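Local atomic coordinates of probable N-acetyl-gamma-glutamyl-phosphate reductase, chloroplastic (Arabidopsis thaliana, PDB entry 1XYG), a protein that probably catalyses the NADPH-dependent reduction of N-acetyl-L-glutamyl phosphate to N-acetyl-L-glutamate semialdehyde, the third step of arginine biosynthesis from glutamate in the chloroplast. Residues G162-T167 / M255-Y260. Residues are numbered along the deposited sequence; the frame is centred on the assembly and turned at random.
Sequences GCYPTT and MQSTIY
M255 reaches from the strand to the start of the helix and sets its methyl group over one face of the Y164 ring. CE stands 3.5 Å from the centroid of that ring, almost directly over its centre, a CH-pi contact; SD lies obliquely to the same ring, which adds a Met-aromatic component. The two side chains cross at about a right angle. M255 runs extended from the strand, CG anti to the backbone N, then bends at chi3 (-81°), which sets CE against both the tyrosine face and C163. There CE meets SG of C163 at 3.3 Å and also presses closely on CB of that residue. On the helix side, T167 lays CG2 against M255 SD at 3.7 Å. The ring of Y164 also packs edge-to-face with F244, and its OH is hydrogen-bonded to that of Y217.

One turn along the helix the contact becomes polar. S257 OG donates to T167 OG1 at 2.8 Å, while T167 OG1 in turn donates to Y164 O, also at 2.8 Å, in the carbonyl plane and on a lone pair. With chi1 at 72°, T167 directs its hydroxyl back to this carbonyl and its methyl to the methionine sulfur. A valine in place of T167 would probably leave S257 OG without its acceptor and Y164 O without this hydroxyl donor.

The strand belongs to the mixed sheet of the dimerisation domain, and the axes of 163-167 and 255-260 cross at -49°. The M255 methyl thus lies directly against the side chain of C163, probably the active-site cysteine, and a chain of two hydrogen bonds, S257 OG to T167 OG1 to Y164 O, ties the first turn of the helix to the strand.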
ATOM      1  N   GLY A 162     -20.596 -11.351  13.128  1.00 27.24           N
ATOM      2  CA  GLY A 162     -19.451 -10.482  12.957  1.00 25.83           C
ATOM      3  C   GLY A 162     -18.602 -11.072  11.849  1.00 26.47           C
ATOM      4  O   GLY A 162     -18.845 -12.200  11.422  1.00 26.70           O
ATOM      5  N   CYS A 163     -17.609 -10.319  11.385  1.00 25.32           N
ATOM      6  CA  CYS A 163     -16.735 -10.772  10.313  1.00 25.09           C
ATOM      7  C   CYS A 163     -15.874 -11.980  10.701  1.00 26.28           C
ATOM      8  O   CYS A 163     -15.997 -13.055  10.103  1.00 26.13           O
ATOM      9  CB  CYS A 163     -15.858  -9.608   9.846  1.00 23.11           C
ATOM     10  SG  CYS A 163     -15.142  -8.656  11.188  1.00 29.84           S
ATOM     11  N   TYR A 164     -15.006 -11.814  11.696  1.00 25.20           N
ATOM     12  CA  TYR A 164     -14.150 -12.911  12.140  1.00 24.63           C
ATOM     13  C   TYR A 164     -14.933 -14.188  12.449  1.00 25.80           C
ATOM     14  O   TYR A 164     -14.583 -15.268  11.972  1.00 23.51           O
ATOM     15  CB  TYR A 164     -13.346 -12.493  13.376  1.00 23.67           C
ATOM     16  CG  TYR A 164     -12.160 -11.606  13.079  1.00 23.67           C
ATOM     17  CD1 TYR A 164     -11.150 -12.025  12.208  1.00 22.20           C
ATOM     18  CD2 TYR A 164     -11.998 -10.389  13.740  1.00 23.03           C
ATOM     19  CE1 TYR A 164      -9.997 -11.255  12.012  1.00 22.35           C
ATOM     20  CE2 TYR A 164     -10.852  -9.611  13.551  1.00 23.66           C
ATOM     21  CZ  TYR A 164      -9.853 -10.050  12.693  1.00 24.53           C
ATOM     22  OH  TYR A 164      -8.703  -9.301  12.556  1.00 23.05           O
ATOM     23  N   PRO A 165     -16.005 -14.082  13.258  1.00 23.91           N
ATOM     24  CA  PRO A 165     -16.812 -15.254  13.605  1.00 25.13           C
ATOM     25  C   PRO A 165     -17.307 -16.020  12.378  1.00 25.70           C
ATOM     26  O   PRO A 165     -17.405 -17.247  12.406  1.00 26.50           O
ATOM     27  CB  PRO A 165     -17.968 -14.655  14.412  1.00 23.28           C
ATOM     28  CG  PRO A 165     -17.345 -13.477  15.062  1.00 23.07           C
ATOM     29  CD  PRO A 165     -16.541 -12.879  13.914  1.00 23.80           C
ATOM     30  N   THR A 166     -17.625 -15.296  11.309  1.00 25.85           N
ATOM     31  CA  THR A 166     -18.105 -15.924  10.086  1.00 24.97           C
ATOM     32  C   THR A 166     -17.028 -16.820   9.467  1.00 25.41           C
ATOM     33  O   THR A 166     -17.310 -17.946   9.069  1.00 24.28           O
ATOM     34  CB  THR A 166     -18.548 -14.857   9.047  1.00 25.60           C
ATOM     35  OG1 THR A 166     -19.698 -14.155   9.539  1.00 26.09           O
ATOM     36  CG2 THR A 166     -18.888 -15.512   7.714  1.00 24.26           C
ATOM     37  N   THR A 167     -15.797 -16.317   9.394  1.00 25.36           N
ATOM     38  CA  THR A 167     -14.693 -17.085   8.817  1.00 25.43           C
ATOM     39  C   THR A 167     -14.326 -18.300   9.659  1.00 28.24           C
ATOM     40  O   THR A 167     -13.747 -19.258   9.151  1.00 28.36           O
ATOM     41  CB  THR A 167     -13.401 -16.248   8.686  1.00 27.09           C
ATOM     42  OG1 THR A 167     -12.834 -16.039   9.989  1.00 25.42           O
ATOM     43  CG2 THR A 167     -13.687 -14.904   8.024  1.00 24.07           C
ATOM     44  N   MET A 255      -9.931 -10.666   4.870  1.00 24.24           N
ATOM     45  CA  MET A 255      -9.833 -11.288   6.171  1.00 25.12           C
ATOM     46  C   MET A 255      -9.484 -12.759   6.033  1.00 25.40           C
ATOM     47  O   MET A 255      -9.982 -13.455   5.144  1.00 27.39           O
ATOM     48  CB  MET A 255     -11.156 -11.140   6.930  1.00 24.23           C
ATOM     49  CG  MET A 255     -11.171 -11.809   8.293  1.00 23.99           C
ATOM     50  SD  MET A 255     -12.723 -11.503   9.144  1.00 26.90           S
ATOM     51  CE  MET A 255     -12.397  -9.832   9.806  1.00 21.71           C
ATOM     52  N   GLN A 256      -8.613 -13.219   6.918  1.00 24.86           N
ATOM     53  CA  GLN A 256      -8.214 -14.614   6.934  1.00 25.11           C
ATOM     54  C   GLN A 256      -8.061 -15.109   8.351  1.00 24.55           C
ATOM     55  O   GLN A 256      -7.528 -14.418   9.212  1.00 26.88           O
ATOM     56  CB  GLN A 256      -6.873 -14.840   6.221  1.00 22.82           C
ATOM     57  CG  GLN A 256      -6.360 -16.280   6.395  1.00 21.69           C
ATOM     58  CD  GLN A 256      -5.101 -16.584   5.596  1.00 23.47           C
ATOM     59  OE1 GLN A 256      -4.907 -16.062   4.494  1.00 22.03           O
ATOM     60  NE2 GLN A 256      -4.249 -17.448   6.139  1.00 22.62           N
ATOM     61  N   SER A 257      -8.559 -16.307   8.596  1.00 24.30           N
ATOM     62  CA  SER A 257      -8.388 -16.931   9.889  1.00 23.85           C
ATOM     63  C   SER A 257      -7.570 -18.169   9.587  1.00 24.01           C
ATOM     64  O   SER A 257      -7.917 -18.942   8.698  1.00 23.30           O
ATOM     65  CB  SER A 257      -9.721 -17.347  10.514  1.00 22.18           C
ATOM     66  OG  SER A 257     -10.347 -16.250  11.152  1.00 25.05           O
ATOM     67  N   THR A 258      -6.452 -18.313  10.280  1.00 24.47           N
ATOM     68  CA  THR A 258      -5.621 -19.496  10.132  1.00 25.95           C
ATOM     69  C   THR A 258      -5.976 -20.251  11.417  1.00 24.47           C
ATOM     70  O   THR A 258      -5.637 -19.816  12.519  1.00 24.24           O
ATOM     71  CB  THR A 258      -4.133 -19.149  10.110  1.00 23.98           C
ATOM     72  OG1 THR A 258      -3.877 -18.210   9.061  1.00 23.53           O
ATOM     73  CG2 THR A 258      -3.308 -20.408   9.879  1.00 23.63           C
ATOM     74  N   ILE A 259      -6.678 -21.368  11.257  1.00 24.35           N
ATOM     75  CA  ILE A 259      -7.160 -22.155  12.381  1.00 23.33           C
ATOM     76  C   ILE A 259      -6.377 -23.429  12.660  1.00 25.16           C
ATOM     77  O   ILE A 259      -6.270 -24.307  11.810  1.00 26.38           O
ATOM     78  CB  ILE A 259      -8.633 -22.507  12.145  1.00 24.67           C
ATOM     79  CG1 ILE A 259      -9.399 -21.226  11.812  1.00 22.53           C
ATOM     80  CG2 ILE A 259      -9.211 -23.232  13.350  1.00 24.48           C
ATOM     81  CD1 ILE A 259     -10.804 -21.471  11.353  1.00 26.89           C
ATOM     82  N   TYR A 260      -5.851 -23.528  13.872  1.00 25.03           N
ATOM     83  CA  TYR A 260      -5.070 -24.684  14.272  1.00 26.38           C
ATOM     84  C   TYR A 260      -5.884 -25.582  15.188  1.00 27.06           C
ATOM     85  O   TYR A 260      -6.152 -25.228  16.335  1.00 27.06           O
ATOM     86  CB  TYR A 260      -3.803 -24.206  14.973  1.00 26.26           C
ATOM     87  CG  TYR A 260      -2.981 -23.271  14.115  1.00 23.87           C
ATOM     88  CD1 TYR A 260      -2.102 -23.764  13.151  1.00 25.71           C
ATOM     89  CD2 TYR A 260      -3.082 -21.890  14.267  1.00 24.50           C
ATOM     90  CE1 TYR A 260      -1.331 -22.891  12.355  1.00 25.13           C
ATOM     91  CE2 TYR A 260      -2.322 -21.010  13.481  1.00 23.32           C
ATOM     92  CZ  TYR A 260      -1.452 -21.518  12.531  1.00 24.15           C
ATOM     93  OH  TYR A 260      -0.707 -20.655  11.761  1.00 22.58           O
TER